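Local atomic coordinates of thioredoxin (Bacillus cereus, PDB entry 3ZIT), a protein that probably works as a small glutaredoxin-like thioredoxin, transferring electrons through the reversible disulfide of its redox-active cysteine pair. Residues 55-59 against 60-64. The protein carries 1 engineered substitution. Residues are numbered along the deposited sequence; the frame is centred on the assembly and turned at random.
Sequences TVVID and GEVVA
Val56 and Val63 pair through the flat peptide groups of a two-stranded ribbon, with Ile58 and Glu61 beside them on one face and Thr55, Val57, Val62 and Ala64 on the other. At the facing edges of the strands, Val56 N gives to Val63 O at 3.0 Å, and Val63 N returns a bond to Val56 O at 2.8 Å, almost in line with the C=O. Nearer the turn, Ile58 N reaches Glu61 O at 2.8 Å, whereas Glu61 N closes the type I' turn with a 2.9 Å hydrogen bond to Ile58 O, coming in 63° out of the carbonyl plane. Gly60 takes a conformation there in which a CB would be jammed against the carbonyl O of Asp59.

On the face of Thr55, Val57, Val62 and Ala64 the contacts run diagonally as well as straight across. Thr55 carries CG2 anti to its backbone N, chi1 -72° placing OG1 beside that nitrogen; the methyl meets Val62 CG1 diagonally at 3.8 Å, while OG1 bonds to Ser50 and to Ser52 O. Val57 lays CG1 against the turn, 3.7 Å from Gly60 C. On the other face Ile58 CD1 comes only within 4.4 Å of Val63 CG2, and both residues pack on Leu74 of helix 68-75.

This is the β-hairpin of the thioredoxin fold: strand 55-58 also bonds to strand 4-8, leaving 61-64 at the sheet's edge. Four N-H...O bonds set the register, CA-H...O contacts such as Val57 CA to Glu61 O at 3.3 Å adding weakly, so the mostly apolar side chains are left to join the ribbon to its helix and to Tyr48.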
loop_
_atom_site.group_PDB
_atom_site.type_symbol
_atom_site.label_atom_id
_atom_site.label_comp_id
_atom_site.label_asym_id
_atom_site.label_seq_id
_atom_site.Cartn_x
_atom_site.Cartn_y
_atom_site.Cartn_z
ATOM N N THR B 55 -3.167 11.377 -5.381
ATOM C CA THR B 55 -3.929 12.303 -4.559
ATOM C C THR B 55 -5.335 11.707 -4.491
ATOM O O THR B 55 -5.852 11.285 -5.548
ATOM C CB THR B 55 -3.937 13.713 -5.140
ATOM O OG1 THR B 55 -2.605 14.265 -4.939
ATOM C CG2 THR B 55 -4.860 14.632 -4.350
ATOM N N VAL B 56 -5.933 11.652 -3.313
ATOM C CA VAL B 56 -7.259 11.116 -3.158
ATOM C C VAL B 56 -8.107 12.236 -2.565
ATOM O O VAL B 56 -7.660 12.932 -1.649
ATOM C CB VAL B 56 -7.258 9.887 -2.259
ATOM C CG1 VAL B 56 -8.653 9.266 -2.158
ATOM C CG2 VAL B 56 -6.291 8.827 -2.794
ATOM N N VAL B 57 -9.356 12.382 -3.070
ATOM C CA VAL B 57 -10.297 13.376 -2.565
ATOM C C VAL B 57 -11.456 12.586 -1.971
ATOM O O VAL B 57 -12.078 11.787 -2.656
ATOM C CB VAL B 57 -10.721 14.361 -3.644
ATOM C CG1 VAL B 57 -11.588 15.422 -2.997
ATOM C CG2 VAL B 57 -9.496 14.975 -4.279
ATOM N N ILE B 58 -11.741 12.823 -0.669
ATOM C CA ILE B 58 -12.734 12.051 0.058
ATOM C C ILE B 58 -13.770 13.034 0.575
ATOM O O ILE B 58 -13.507 13.792 1.519
ATOM C CB ILE B 58 -12.119 11.291 1.195
ATOM C CG1 ILE B 58 -11.034 10.356 0.655
ATOM C CG2 ILE B 58 -13.204 10.508 1.979
ATOM C CD1 ILE B 58 -10.126 9.785 1.609
ATOM N N ASP B 59 -14.959 13.055 -0.058
ATOM C CA ASP B 59 -16.003 14.017 0.332
ATOM C C ASP B 59 -15.457 15.440 0.385
ATOM O O ASP B 59 -15.827 16.220 1.282
ATOM C CB ASP B 59 -16.628 13.582 1.652
ATOM C CG ASP B 59 -18.027 14.082 1.817
ATOM O OD1 ASP B 59 -18.691 14.446 0.817
ATOM O OD2 ASP B 59 -18.459 14.117 2.998
ATOM N N GLY B 60 -14.599 15.776 -0.566
ATOM C CA GLY B 60 -14.020 17.123 -0.643
ATOM C C GLY B 60 -12.681 17.283 0.010
ATOM O O GLY B 60 -12.016 18.267 -0.232
ATOM N N GLU B 61 -12.282 16.352 0.875
ATOM C CA GLU B 61 -11.019 16.533 1.603
ATOM C C GLU B 61 -9.880 15.929 0.761
ATOM O O GLU B 61 -9.932 14.750 0.369
ATOM C CB GLU B 61 -11.118 15.827 2.911
ATOM C CG GLU B 61 -9.858 15.853 3.742
ATOM C CD GLU B 61 -9.826 16.947 4.681
ATOM O OE1 GLU B 61 -10.856 17.312 5.161
ATOM O OE2 GLU B 61 -8.695 17.299 5.074
ATOM N N VAL B 62 -8.856 16.740 0.540
ATOM C CA VAL B 62 -7.714 16.367 -0.265
ATOM C C VAL B 62 -6.647 15.703 0.541
ATOM O O VAL B 62 -6.180 16.253 1.550
ATOM C CB VAL B 62 -7.160 17.626 -0.989
ATOM C CG1 VAL B 62 -5.932 17.219 -1.814
ATOM C CG2 VAL B 62 -8.216 18.272 -1.862
ATOM N N VAL B 63 -6.260 14.504 0.160
ATOM C CA VAL B 63 -5.130 13.775 0.742
ATOM C C VAL B 63 -4.081 13.656 -0.274
ATOM O O VAL B 63 -4.201 12.865 -1.250
ATOM C CB VAL B 63 -5.570 12.403 1.277
ATOM C CG1 VAL B 63 -4.390 11.686 1.906
ATOM C CG2 VAL B 63 -6.734 12.504 2.251
ATOM N N ALA B 64 -3.041 14.466 -0.180
ATOM C CA ALA B 64 -1.991 14.553 -1.168
ATOM C C ALA B 64 -0.865 13.552 -0.854
ATOM O O ALA B 64 -0.384 13.450 0.299
ATOM C CB ALA B 64 -1.410 15.958 -1.209
HETATM O O HOH W 1 -14.376 14.029 -3.198
#